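VP24 (White spot syndrome virus, PDB 5HLJ) is a major structural protein of the viral envelope, here assembled as a trimer, probably anchored in the membrane by a segment absent from this construct. Local coordinates at residues N32-V37 against A149-D154; G66-T71 against M166-G171; D78-V83 against T144-A149; K89-Y94 against E153-T158; V136-R141 against P170-F175. All blocks are in the same frame, centred on the assembly; numbering follows the deposited sequence.

In the fold
Contacts 1 and 2 are buried and wholly apolar: ring edges and methyl groups meet across the interior on opposite sides of the chain's centre. Contacts 3 and 4 are partly buried; contact 4 lies almost on contact 1, centres about 3 Å apart, and shares E153 and D154 with it. Contacts 1 and 3 both use strand 141-151, contact 1 from inside and contact 3 from its other face, while contact 4 takes the neighbouring strand 90-99 and adds water-bridged charge to an apolar pair. Contact 5 is a surface contact that shares P170 and G171 with contact 2, so one strand runs from the core to an exposed loop. No direct hydrogen bond crosses between the paired segments in any of the five.

Contact 1. Residues N32-V37 against A149-D154; sequences NHFNFV and ATFDED
F151, whose ring meets F34 across this contact, is fixed at its backbone by a probable hydrogen bond from F151 N to K89 O, which keeps the end of strand 141-151 paired with strand 90-99. No polar bond joins 32-37 to 149-154 directly; the link is made by three buried side chains. The F34 ring presents its far end, with CE2 lying 3.8 Å from A149 CB, and that methyl sits in the plane of the ring, at its edge. One atom further round, F34 CZ approaches F151 CZ at 3.8 Å. The two phenyl groups come from opposite directions and meet rim to rim, their planes inclined by roughly 60°, so neither face is stacked on the other. In F34 the first torsion (chi1 -83°) sets CG anti to the carbonyl carbon and carries the ring off the strand toward A149. The CA atoms of F34 and A149 are 9.1 Å apart, too far for backbone pairing. F34, A149 and F151 are all buried and point toward each other from strands 33-42 and 141-151, which are not neighbours in their sheet, an arrangement consistent with a β-barrel. Strand 33-36 starts from a G1 beta bulge at N32 and H33. F34 also touches I25 and L91 and meets the F147 ring at about 30°. Beyond the strand end, D152 OD1 forms a salt bridge with K127 of the second subunit.

Contact 2. Residues G66-T71 against M166-G171; sequences GDIILT and MRFSPG
Strand residues 68-71 and 166-170 face each other without backbone pairing, the CA atoms of I68 and F168 being 11.3 Å apart and those of L70 and M166 12.7 Å. Side chains bridge that separation at two points. I68 CD1 lies 3.9 Å from F168 CE2, near the ring plane and therefore at its edge; the two side chains run past each other in opposite directions. I68 gains its reach from an extended outer bond (chi2 170°), which puts CD1 at the far end of the chain. The second pair meets tip to tip, L70 CD2 standing 4.1 Å from M166 CE, and a bend about the CG-SD bond of M166 (chi3 -71°) places that terminal methyl. All four residues are buried, and the interaction is apolar. They meet in the core between two non-adjacent strands of the curved sheet, consistent with opposite walls of a β-barrel: I68 and L70 also touch V97 of strand 90-99, F168 packs on V107 of strand 105-114, and M166 and F168 rest on L23 and I21 of strand 19-28.

Contact 3. Residues D78-V83 against T144-A149; sequences DHTLNV and TLVFGA
T80 and V146 point at each other tip to tip, where the loop between strands 68-72 and 90-99 crosses the outward face of strand 141-151, in what is probably a β-barrel. The nearest approach is T80 OG1 to V146 CG2, 3.7 Å, with V146 CG1 slightly farther from the same oxygen. This is a van der Waals contact, since a methyl group offers that hydroxyl no hydrogen-bonding partner. The torsion of T80 (chi1 60°) sets OG1 between its own backbone N and carbonyl carbon, and V146 CG2 holds the corresponding place, so the two closest atoms each lie over the backbone of their own residue. Two residues along the strand the geometry changes: L81 reaches toward G148, which has no side chain, and L81 CD2 rests 3.9 Å from G148 CA, directly against the main chain. Alternation along the strand turns F147 and A149 away from the loop, toward the core, so V146 and G148 receive it. E92 of strand 90-99 fastens the loop independently, through hydrogen bonds from H79 ND1 to OE1 and from T80 N to OE2. On the outer side, R121 of the second subunit bonds to H79 O and N82 OD1, bringing this loop into the trimer interface. N82 is the centre of an inverse gamma turn, closed by a weak bond from V83 N to L81 O of 3.0 Å.

Contact 4. Residues K89-Y94 against E153-T158; sequences KELELY and EDIDDT
The loop 153-158, which connects strands 141-151 and 161-170, lies against the beginning of strand 90-99, with the CA atoms of K89 and D154 only 4.6 Å apart. K89 runs obliquely across D154: K89 CG is 3.3 Å from D154 OD1, and K89 CE is 3.5 Å from the same oxygen. The carboxylate is therefore met by the aliphatic part of the lysine, while D154 OD1 takes a hydrogen bond from S88 N. An extended chain beyond CG carries the ammonium onward to a water, K89 NZ to the water oxygen being 2.9 Å. That water makes a weak bond of 3.3 Å to E153 OE1; directly, K89 NZ and E153 OE1 are 4.6 Å apart, too long for a salt bridge. Deeper in, the chemistry becomes apolar, and L91 CD2 packs on I155 CG1 at 3.9 Å. An Asx turn shapes the far end of the loop: D156 OD1 accepts from T158 N at 2.6 Å (168° at the hydrogen) and, on its syn lone pair, from T158 OG1. Around the apolar pair, I155 also touches N126 and R160, and L91 packs on F34 of strand 33-42.

Contact 5. Residues V136-R141 against P170-F175; sequences VLKKNR and PGNDLF
N172, which meets V136 across this contact, is reached through P170, the last residue of strand 161-170, and G171, whose carbonyl oxygen accepts a hydrogen bond from T106 OG1. At N172 the side chain lies against the two methyls of V136: N172 CB is 3.8 Å from V136 CG1 and 4.1 Å from V136 CG2. Its first torsion (chi1 53°) sets the amide carbon between the backbone N and the carbonyl carbon, and the ND2 end bonds to D104 OD1. That carboxylate oxygen is also the salt-bridge partner of K138 NZ, so K138 NZ and N172 ND2, 4.3 Å apart, are two donors gathered at one acceptor and not partners of each other. The N172 carbonyl also comes near, with V136 CG2 3.9 Å from N172 O. V136 belongs to the short strand 135-137, which lies at one margin of the sheet within this chain, beside strand 105-114; beyond it the chain reverses in a type II beta turn from K138 to R141. In that turn K138 CB sits 3.7 Å over the centre of one face of the R141 guanidinium. Further along the loop, D173 turns away from V136 and packs on Q42 of the second subunit. The chain then brings L174 back, L174 CD1 meeting V136 CG2 at 3.9 Å in an exposed apolar contact, and F175 lies against T40 of the second subunit.

Contact 1. Residues N32-V37 against A149-D154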
# COMPACT_ATOMS: atom_id res chain seq x y z
N ASN A 32 20.99 -1.21 -14.24
CA ASN A 32 19.56 -1.39 -14.07
C ASN A 32 19.20 -1.66 -12.60
O ASN A 32 18.51 -2.63 -12.29
CB ASN A 32 19.06 -2.52 -14.96
CG ASN A 32 19.02 -2.13 -16.43
OD1 ASN A 32 20.05 -2.00 -17.09
ND2 ASN A 32 17.82 -1.96 -16.96
N HIS A 33 19.69 -0.81 -11.71
CA HIS A 33 19.48 -0.99 -10.28
C HIS A 33 18.77 0.18 -9.61
O HIS A 33 18.67 1.28 -10.15
CB HIS A 33 20.81 -1.21 -9.57
CG HIS A 33 21.34 -2.60 -9.68
ND1 HIS A 33 22.43 -2.92 -10.45
CD2 HIS A 33 20.93 -3.76 -9.11
CE1 HIS A 33 22.68 -4.21 -10.35
NE2 HIS A 33 21.78 -4.74 -9.54
N PHE A 34 18.27 -0.08 -8.40
CA PHE A 34 17.93 0.99 -7.48
C PHE A 34 19.07 1.08 -6.51
O PHE A 34 19.72 0.08 -6.23
CB PHE A 34 16.61 0.72 -6.74
CG PHE A 34 15.40 1.11 -7.51
CD1 PHE A 34 15.10 2.45 -7.72
CD2 PHE A 34 14.56 0.14 -8.04
CE1 PHE A 34 13.98 2.82 -8.42
CE2 PHE A 34 13.44 0.51 -8.75
CZ PHE A 34 13.15 1.84 -8.95
N ASN A 35 19.32 2.27 -5.98
CA ASN A 35 20.43 2.47 -5.06
C ASN A 35 19.99 3.27 -3.84
O ASN A 35 19.38 4.34 -3.98
CB ASN A 35 21.58 3.17 -5.80
CG ASN A 35 22.89 3.11 -5.05
OD1 ASN A 35 23.16 2.15 -4.31
ND2 ASN A 35 23.72 4.13 -5.22
N PHE A 36 20.28 2.76 -2.64
CA PHE A 36 19.91 3.47 -1.41
C PHE A 36 20.61 4.82 -1.30
O PHE A 36 21.70 5.00 -1.84
CB PHE A 36 20.24 2.65 -0.17
CG PHE A 36 19.34 1.47 0.05
CD1 PHE A 36 17.96 1.63 0.16
CD2 PHE A 36 19.88 0.19 0.18
CE1 PHE A 36 17.13 0.53 0.38
CE2 PHE A 36 19.06 -0.92 0.40
CZ PHE A 36 17.67 -0.74 0.50
N VAL A 37 19.98 5.76 -0.61
CA VAL A 37 20.68 6.90 -0.04
C VAL A 37 21.13 6.49 1.35
O VAL A 37 20.32 5.99 2.14
CB VAL A 37 19.79 8.16 0.02
CG1 VAL A 37 20.47 9.26 0.83
CG2 VAL A 37 19.45 8.64 -1.38
N ALA A 149 11.01 -2.95 -10.50
CA ALA A 149 10.08 -1.98 -11.03
C ALA A 149 10.32 -1.88 -12.52
O ALA A 149 11.45 -1.75 -12.96
CB ALA A 149 10.24 -0.61 -10.36
N THR A 150 9.24 -1.95 -13.29
CA THR A 150 9.34 -1.79 -14.72
C THR A 150 8.59 -0.54 -15.13
O THR A 150 7.36 -0.47 -15.03
CB THR A 150 8.81 -3.04 -15.46
OG1 THR A 150 9.73 -4.12 -15.27
CG2 THR A 150 8.67 -2.78 -16.97
N PHE A 151 9.34 0.44 -15.61
CA PHE A 151 8.79 1.74 -16.00
C PHE A 151 8.36 1.82 -17.47
O PHE A 151 8.84 1.05 -18.30
CB PHE A 151 9.81 2.85 -15.70
CG PHE A 151 10.15 2.98 -14.25
CD1 PHE A 151 9.44 3.84 -13.43
CD2 PHE A 151 11.19 2.23 -13.69
CE1 PHE A 151 9.75 3.96 -12.08
CE2 PHE A 151 11.52 2.35 -12.35
CZ PHE A 151 10.80 3.21 -11.54
N ASP A 152 7.47 2.77 -17.78
CA ASP A 152 7.10 3.08 -19.16
C ASP A 152 8.28 3.69 -19.91
O ASP A 152 8.58 3.30 -21.05
CB ASP A 152 5.91 4.04 -19.20
CG ASP A 152 4.57 3.35 -19.02
OD1 ASP A 152 4.55 2.12 -18.79
OD2 ASP A 152 3.53 4.03 -19.08
N GLU A 153 8.95 4.64 -19.25
CA GLU A 153 10.03 5.43 -19.82
C GLU A 153 11.37 5.13 -19.13
O GLU A 153 11.39 4.80 -17.94
CB GLU A 153 9.73 6.92 -19.69
CG GLU A 153 8.53 7.47 -20.50
CD GLU A 153 8.46 6.95 -21.95
OE1 GLU A 153 9.53 6.81 -22.60
OE2 GLU A 153 7.34 6.70 -22.44
N ASP A 154 12.47 5.25 -19.87
CA ASP A 154 13.82 5.08 -19.33
C ASP A 154 14.07 5.93 -18.10
O ASP A 154 13.71 7.11 -18.05
CB ASP A 154 14.90 5.45 -20.37
CG ASP A 154 15.08 4.40 -21.47
OD1 ASP A 154 14.95 3.18 -21.22
OD2 ASP A 154 15.37 4.82 -22.60

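Contact 2. Residues G66-T71 against M166-G171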
# COMPACT_ATOMS: atom_id res chain seq x y z
N GLY A 66 24.12 -0.46 14.21
CA GLY A 66 22.68 -0.46 14.09
C GLY A 66 22.14 -1.83 14.40
O GLY A 66 22.88 -2.75 14.65
N ASP A 67 20.82 -1.94 14.36
CA ASP A 67 20.16 -3.20 14.64
C ASP A 67 19.80 -3.96 13.36
O ASP A 67 19.73 -5.20 13.34
CB ASP A 67 18.90 -2.94 15.47
CG ASP A 67 19.21 -2.33 16.83
OD1 ASP A 67 19.60 -3.09 17.75
OD2 ASP A 67 19.07 -1.09 16.98
N ILE A 68 19.58 -3.20 12.29
CA ILE A 68 19.28 -3.73 10.96
C ILE A 68 20.13 -2.95 9.96
O ILE A 68 20.06 -1.71 9.93
CB ILE A 68 17.77 -3.59 10.61
CG1 ILE A 68 16.91 -4.38 11.60
CG2 ILE A 68 17.50 -4.05 9.21
CD1 ILE A 68 15.42 -4.10 11.47
N ILE A 69 20.96 -3.65 9.19
CA ILE A 69 21.92 -3.00 8.30
C ILE A 69 21.62 -3.35 6.86
O ILE A 69 21.52 -4.54 6.51
CB ILE A 69 23.39 -3.41 8.62
CG1 ILE A 69 23.59 -3.64 10.11
CG2 ILE A 69 24.38 -2.38 8.06
CD1 ILE A 69 23.48 -2.38 10.95
N LEU A 70 21.50 -2.34 6.01
CA LEU A 70 21.18 -2.56 4.62
C LEU A 70 22.24 -1.99 3.70
O LEU A 70 22.82 -0.94 4.00
CB LEU A 70 19.83 -1.94 4.26
CG LEU A 70 18.57 -2.32 5.04
CD1 LEU A 70 18.41 -1.45 6.28
CD2 LEU A 70 17.39 -2.16 4.11
N THR A 71 22.48 -2.67 2.58
CA THR A 71 23.26 -2.12 1.48
C THR A 71 22.63 -2.54 0.15
O THR A 71 22.13 -3.65 0.01
CB THR A 71 24.76 -2.58 1.55
OG1 THR A 71 25.50 -1.96 0.50
CG2 THR A 71 24.88 -4.10 1.40
N MET A 166 8.65 0.32 3.15
CA MET A 166 8.64 -1.12 3.44
C MET A 166 7.89 -1.38 4.73
O MET A 166 8.08 -0.67 5.71
CB MET A 166 10.06 -1.67 3.56
CG MET A 166 10.93 -1.45 2.34
SD MET A 166 12.52 -2.30 2.43
CE MET A 166 13.38 -1.34 3.68
N ARG A 167 7.04 -2.40 4.74
CA ARG A 167 6.42 -2.79 5.99
C ARG A 167 7.15 -3.97 6.62
O ARG A 167 7.30 -5.02 6.00
CB ARG A 167 4.94 -3.13 5.80
CG ARG A 167 4.27 -3.53 7.12
CD ARG A 167 2.76 -3.72 6.99
NE ARG A 167 2.22 -4.54 8.09
CZ ARG A 167 1.15 -4.21 8.82
NH1 ARG A 167 0.50 -3.07 8.59
NH2 ARG A 167 0.72 -5.03 9.78
N PHE A 168 7.61 -3.77 7.85
CA PHE A 168 8.23 -4.82 8.65
C PHE A 168 7.22 -5.43 9.61
O PHE A 168 6.43 -4.70 10.23
CB PHE A 168 9.42 -4.29 9.46
CG PHE A 168 10.64 -3.98 8.65
CD1 PHE A 168 10.60 -3.97 7.26
CD2 PHE A 168 11.84 -3.68 9.28
CE1 PHE A 168 11.75 -3.66 6.51
CE2 PHE A 168 12.99 -3.38 8.56
CZ PHE A 168 12.94 -3.37 7.16
N SER A 169 7.25 -6.74 9.78
CA SER A 169 6.45 -7.38 10.82
C SER A 169 7.22 -8.53 11.47
O SER A 169 8.14 -9.08 10.88
CB SER A 169 5.10 -7.84 10.25
OG SER A 169 5.28 -8.76 9.19
N PRO A 170 6.86 -8.88 12.72
CA PRO A 170 7.60 -9.93 13.42
C PRO A 170 7.33 -11.31 12.87
O PRO A 170 6.22 -11.59 12.43
CB PRO A 170 7.07 -9.82 14.87
CG PRO A 170 6.32 -8.52 14.93
CD PRO A 170 5.81 -8.28 13.56
N GLY A 171 8.34 -12.18 12.91
CA GLY A 171 8.11 -13.59 12.65
C GLY A 171 8.42 -13.96 11.22
O GLY A 171 8.97 -13.16 10.45

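Contact 3. Residues D78-V83 against T144-A149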
# COMPACT_ATOMS: atom_id res chain seq x y z
N ASP A 78 24.53 -8.89 -10.03
CA ASP A 78 23.70 -8.68 -8.84
C ASP A 78 22.23 -8.49 -9.25
O ASP A 78 21.67 -7.40 -9.12
CB ASP A 78 24.21 -7.46 -8.05
CG ASP A 78 25.61 -7.68 -7.45
OD1 ASP A 78 26.00 -8.84 -7.18
OD2 ASP A 78 26.32 -6.67 -7.23
N HIS A 79 21.62 -9.56 -9.76
CA HIS A 79 20.26 -9.54 -10.29
C HIS A 79 19.58 -10.89 -10.13
O HIS A 79 20.11 -11.90 -10.60
CB HIS A 79 20.25 -9.20 -11.79
CG HIS A 79 20.42 -7.76 -12.10
ND1 HIS A 79 19.40 -6.85 -12.04
CD2 HIS A 79 21.51 -7.07 -12.54
CE1 HIS A 79 19.84 -5.65 -12.40
NE2 HIS A 79 21.12 -5.76 -12.71
N THR A 80 18.40 -10.92 -9.51
CA THR A 80 17.60 -12.14 -9.55
C THR A 80 16.64 -12.09 -10.72
O THR A 80 15.89 -13.05 -10.97
CB THR A 80 16.80 -12.34 -8.27
OG1 THR A 80 15.92 -11.21 -8.11
CG2 THR A 80 17.72 -12.46 -7.06
N LEU A 81 16.66 -10.98 -11.44
CA LEU A 81 15.68 -10.67 -12.47
C LEU A 81 16.33 -10.42 -13.83
O LEU A 81 17.37 -9.76 -13.90
CB LEU A 81 14.88 -9.43 -12.06
CG LEU A 81 13.47 -9.47 -11.45
CD1 LEU A 81 13.15 -10.75 -10.69
CD2 LEU A 81 13.26 -8.21 -10.59
N ASN A 82 15.71 -10.91 -14.90
CA ASN A 82 16.17 -10.57 -16.24
C ASN A 82 15.79 -9.15 -16.60
O ASN A 82 14.72 -8.92 -17.14
CB ASN A 82 15.59 -11.49 -17.32
CG ASN A 82 15.96 -12.93 -17.13
OD1 ASN A 82 16.91 -13.27 -16.40
ND2 ASN A 82 15.22 -13.81 -17.80
N VAL A 83 16.65 -8.20 -16.31
CA VAL A 83 16.40 -6.86 -16.80
C VAL A 83 16.98 -6.71 -18.20
O VAL A 83 18.00 -7.30 -18.54
CB VAL A 83 17.00 -5.81 -15.87
CG1 VAL A 83 16.19 -5.74 -14.56
CG2 VAL A 83 18.45 -6.13 -15.60
N THR A 144 19.17 -11.67 1.38
CA THR A 144 18.91 -10.97 0.14
C THR A 144 17.48 -10.43 0.14
O THR A 144 16.53 -11.13 0.53
CB THR A 144 19.18 -11.89 -1.07
OG1 THR A 144 20.58 -12.17 -1.11
CG2 THR A 144 18.79 -11.21 -2.38
N LEU A 145 17.34 -9.17 -0.25
CA LEU A 145 16.03 -8.53 -0.36
C LEU A 145 15.93 -7.85 -1.70
O LEU A 145 16.82 -7.07 -2.06
CB LEU A 145 15.80 -7.52 0.77
CG LEU A 145 14.51 -6.70 0.79
CD1 LEU A 145 13.30 -7.58 0.95
CD2 LEU A 145 14.52 -5.65 1.92
N VAL A 146 14.90 -8.16 -2.48
CA VAL A 146 14.77 -7.54 -3.79
C VAL A 146 13.35 -7.07 -4.08
O VAL A 146 12.37 -7.61 -3.56
CB VAL A 146 15.22 -8.52 -4.96
CG1 VAL A 146 16.44 -9.35 -4.58
CG2 VAL A 146 14.10 -9.43 -5.39
N PHE A 147 13.24 -6.05 -4.91
CA PHE A 147 11.99 -5.75 -5.58
C PHE A 147 12.34 -5.26 -6.98
O PHE A 147 13.46 -4.77 -7.21
CB PHE A 147 11.14 -4.74 -4.80
CG PHE A 147 11.61 -3.31 -4.91
CD1 PHE A 147 11.22 -2.51 -5.98
CD2 PHE A 147 12.41 -2.75 -3.93
CE1 PHE A 147 11.65 -1.21 -6.09
CE2 PHE A 147 12.84 -1.43 -4.03
CZ PHE A 147 12.47 -0.66 -5.11
N GLY A 148 11.41 -5.43 -7.91
CA GLY A 148 11.61 -4.91 -9.25
C GLY A 148 10.62 -3.82 -9.58
O GLY A 148 9.54 -3.73 -9.00
N ALA A 149 11.01 -2.95 -10.50
CA ALA A 149 10.08 -1.98 -11.03
C ALA A 149 10.32 -1.88 -12.52
O ALA A 149 11.45 -1.75 -12.96
CB ALA A 149 10.24 -0.61 -10.36

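Contact 4. Residues K89-Y94 against E153-T158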
# COMPACT_ATOMS: atom_id res chain seq x y z
N LYS A 89 14.52 0.83 -18.27
CA LYS A 89 13.11 0.80 -17.87
C LYS A 89 12.86 -0.26 -16.80
O LYS A 89 11.96 -0.11 -15.96
CB LYS A 89 12.20 0.53 -19.06
CG LYS A 89 12.28 1.59 -20.10
CD LYS A 89 11.41 1.33 -21.29
CE LYS A 89 11.74 2.36 -22.37
NZ LYS A 89 10.70 2.46 -23.42
N GLU A 90 13.64 -1.33 -16.86
CA GLU A 90 13.48 -2.45 -15.94
C GLU A 90 14.57 -2.40 -14.89
O GLU A 90 15.74 -2.56 -15.20
CB GLU A 90 13.50 -3.76 -16.71
CG GLU A 90 12.51 -3.78 -17.86
CD GLU A 90 12.43 -5.12 -18.59
OE1 GLU A 90 13.41 -5.91 -18.54
OE2 GLU A 90 11.37 -5.39 -19.21
N LEU A 91 14.16 -2.17 -13.64
CA LEU A 91 15.12 -1.92 -12.55
C LEU A 91 14.94 -2.89 -11.40
O LEU A 91 13.84 -3.37 -11.14
CB LEU A 91 14.98 -0.49 -12.03
CG LEU A 91 15.88 0.60 -12.61
CD1 LEU A 91 15.74 0.67 -14.12
CD2 LEU A 91 15.55 1.96 -11.98
N GLU A 92 16.03 -3.17 -10.71
CA GLU A 92 15.96 -4.08 -9.59
C GLU A 92 16.69 -3.50 -8.38
O GLU A 92 17.75 -2.89 -8.51
CB GLU A 92 16.53 -5.44 -9.98
CG GLU A 92 16.46 -6.52 -8.89
CD GLU A 92 17.04 -7.86 -9.34
OE1 GLU A 92 17.41 -8.01 -10.53
OE2 GLU A 92 17.12 -8.78 -8.50
N LEU A 93 16.08 -3.62 -7.21
CA LEU A 93 16.81 -3.41 -5.97
C LEU A 93 17.39 -4.76 -5.55
O LEU A 93 16.64 -5.71 -5.33
CB LEU A 93 15.91 -2.83 -4.87
CG LEU A 93 16.62 -2.81 -3.51
CD1 LEU A 93 17.69 -1.71 -3.46
CD2 LEU A 93 15.64 -2.71 -2.35
N TYR A 94 18.71 -4.86 -5.47
CA TYR A 94 19.33 -6.08 -4.97
C TYR A 94 20.05 -5.70 -3.68
O TYR A 94 21.15 -5.13 -3.71
CB TYR A 94 20.30 -6.68 -6.01
CG TYR A 94 20.82 -8.05 -5.62
CD1 TYR A 94 20.30 -9.21 -6.20
CD2 TYR A 94 21.82 -8.19 -4.67
CE1 TYR A 94 20.79 -10.47 -5.83
CE2 TYR A 94 22.30 -9.43 -4.29
CZ TYR A 94 21.78 -10.57 -4.87
OH TYR A 94 22.28 -11.80 -4.46
N GLU A 153 8.95 4.64 -19.25
CA GLU A 153 10.03 5.43 -19.82
C GLU A 153 11.37 5.13 -19.13
O GLU A 153 11.39 4.80 -17.94
CB GLU A 153 9.73 6.92 -19.69
CG GLU A 153 8.53 7.47 -20.50
CD GLU A 153 8.46 6.95 -21.95
OE1 GLU A 153 9.53 6.81 -22.60
OE2 GLU A 153 7.34 6.70 -22.44
N ASP A 154 12.47 5.25 -19.87
CA ASP A 154 13.82 5.08 -19.33
C ASP A 154 14.07 5.93 -18.10
O ASP A 154 13.71 7.11 -18.05
CB ASP A 154 14.90 5.45 -20.37
CG ASP A 154 15.08 4.40 -21.47
OD1 ASP A 154 14.95 3.18 -21.22
OD2 ASP A 154 15.37 4.82 -22.60
N ILE A 155 14.74 5.34 -17.13
CA ILE A 155 15.23 6.11 -16.00
C ILE A 155 16.56 6.79 -16.34
O ILE A 155 17.51 6.14 -16.78
CB ILE A 155 15.38 5.22 -14.75
CG1 ILE A 155 14.01 4.65 -14.35
CG2 ILE A 155 16.00 6.00 -13.60
CD1 ILE A 155 12.99 5.72 -14.03
N ASP A 156 16.62 8.10 -16.14
CA ASP A 156 17.85 8.87 -16.31
C ASP A 156 17.99 9.88 -15.17
O ASP A 156 17.41 9.70 -14.11
CB ASP A 156 17.85 9.60 -17.66
CG ASP A 156 16.68 10.56 -17.81
OD1 ASP A 156 16.57 11.51 -16.99
OD2 ASP A 156 15.88 10.37 -18.75
N ASP A 157 18.73 10.96 -15.40
CA ASP A 157 19.02 11.91 -14.33
C ASP A 157 17.88 12.85 -14.00
O ASP A 157 17.92 13.55 -12.99
CB ASP A 157 20.26 12.75 -14.68
CG ASP A 157 21.53 11.96 -14.58
OD1 ASP A 157 21.83 11.47 -13.46
OD2 ASP A 157 22.24 11.83 -15.61
N THR A 158 16.86 12.89 -14.85
CA THR A 158 15.78 13.84 -14.63
C THR A 158 14.68 13.26 -13.74
O THR A 158 13.89 14.01 -13.16
CB THR A 158 15.14 14.30 -15.96
OG1 THR A 158 14.63 13.17 -16.69
CG2 THR A 158 16.16 15.02 -16.81
O HOH W 1 8.71 4.24 -24.55

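Contact 5. Residues V136-R141 against P170-F175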
# COMPACT_ATOMS: atom_id res chain seq x y z
N VAL A 136 11.44 -13.13 4.21
CA VAL A 136 11.84 -13.26 5.60
C VAL A 136 13.30 -12.82 5.79
O VAL A 136 14.20 -13.25 5.07
CB VAL A 136 11.68 -14.71 6.11
CG1 VAL A 136 12.17 -14.82 7.56
CG2 VAL A 136 10.23 -15.14 6.01
N LEU A 137 13.52 -11.93 6.75
CA LEU A 137 14.88 -11.59 7.15
C LEU A 137 15.22 -12.43 8.39
O LEU A 137 14.79 -12.12 9.50
CB LEU A 137 15.03 -10.09 7.41
CG LEU A 137 14.45 -9.13 6.36
CD1 LEU A 137 14.48 -7.66 6.84
CD2 LEU A 137 15.18 -9.24 5.04
N LYS A 138 15.95 -13.51 8.19
CA LYS A 138 16.34 -14.38 9.30
C LYS A 138 17.29 -13.62 10.24
O LYS A 138 18.15 -12.87 9.78
CB LYS A 138 16.99 -15.65 8.78
CG LYS A 138 16.12 -16.46 7.84
CD LYS A 138 14.93 -17.03 8.58
CE LYS A 138 15.37 -18.13 9.54
NZ LYS A 138 14.21 -18.83 10.16
N LYS A 139 17.11 -13.78 11.54
CA LYS A 139 17.98 -13.10 12.49
C LYS A 139 19.39 -13.71 12.55
O LYS A 139 19.56 -14.91 12.35
CB LYS A 139 17.36 -13.10 13.88
CG LYS A 139 17.23 -14.47 14.51
CD LYS A 139 16.75 -14.31 15.95
CE LYS A 139 16.76 -15.64 16.67
NZ LYS A 139 16.11 -16.70 15.87
N ASN A 140 20.38 -12.86 12.81
CA ASN A 140 21.80 -13.23 12.83
C ASN A 140 22.27 -13.67 11.47
O ASN A 140 23.25 -14.42 11.35
CB ASN A 140 22.08 -14.34 13.85
CG ASN A 140 21.95 -13.85 15.27
OD1 ASN A 140 21.15 -14.35 16.05
ND2 ASN A 140 22.74 -12.83 15.61
N ARG A 141 21.58 -13.20 10.44
CA ARG A 141 21.94 -13.58 9.10
C ARG A 141 21.90 -12.37 8.19
O ARG A 141 21.18 -11.41 8.46
CB ARG A 141 21.00 -14.68 8.59
CG ARG A 141 21.62 -15.56 7.52
CD ARG A 141 20.65 -16.60 7.02
NE ARG A 141 20.22 -17.51 8.08
CZ ARG A 141 19.33 -18.49 7.90
NH1 ARG A 141 18.80 -18.66 6.69
NH2 ARG A 141 18.98 -19.28 8.91
N PRO A 170 6.86 -8.88 12.72
CA PRO A 170 7.60 -9.93 13.42
C PRO A 170 7.33 -11.31 12.87
O PRO A 170 6.22 -11.59 12.43
CB PRO A 170 7.07 -9.82 14.87
CG PRO A 170 6.32 -8.52 14.93
CD PRO A 170 5.81 -8.28 13.56
N GLY A 171 8.34 -12.18 12.91
CA GLY A 171 8.11 -13.59 12.65
C GLY A 171 8.42 -13.96 11.22
O GLY A 171 8.97 -13.16 10.45
N ASN A 172 8.07 -15.19 10.86
CA ASN A 172 8.50 -15.77 9.60
C ASN A 172 7.40 -16.59 8.92
O ASN A 172 7.66 -17.27 7.93
CB ASN A 172 9.74 -16.63 9.85
CG ASN A 172 9.53 -17.66 10.94
OD1 ASN A 172 8.52 -18.37 10.95
ND2 ASN A 172 10.46 -17.73 11.89
N ASP A 173 6.18 -16.53 9.46
CA ASP A 173 5.06 -17.29 8.91
C ASP A 173 4.66 -16.82 7.52
O ASP A 173 4.44 -15.62 7.29
CB ASP A 173 3.84 -17.23 9.84
CG ASP A 173 4.00 -18.11 11.07
OD1 ASP A 173 4.38 -19.29 10.92
OD2 ASP A 173 3.74 -17.60 12.18
N LEU A 174 4.57 -17.76 6.59
CA LEU A 174 4.18 -17.47 5.21
C LEU A 174 3.13 -18.47 4.74
O LEU A 174 2.98 -19.56 5.32
CB LEU A 174 5.39 -17.52 4.28
CG LEU A 174 6.52 -16.51 4.49
CD1 LEU A 174 7.70 -16.89 3.61
CD2 LEU A 174 6.05 -15.09 4.18
N PHE A 175 2.42 -18.10 3.69
CA PHE A 175 1.41 -18.97 3.10
C PHE A 175 1.98 -20.34 2.73
O PHE A 175 3.00 -20.44 2.05
CB PHE A 175 0.81 -18.30 1.87
CG PHE A 175 -0.33 -19.08 1.26
CD1 PHE A 175 -1.52 -19.26 1.97
CD2 PHE A 175 -0.21 -19.62 -0.01
CE1 PHE A 175 -2.57 -19.97 1.42
CE2 PHE A 175 -1.27 -20.33 -0.57
CZ PHE A 175 -2.45 -20.50 0.14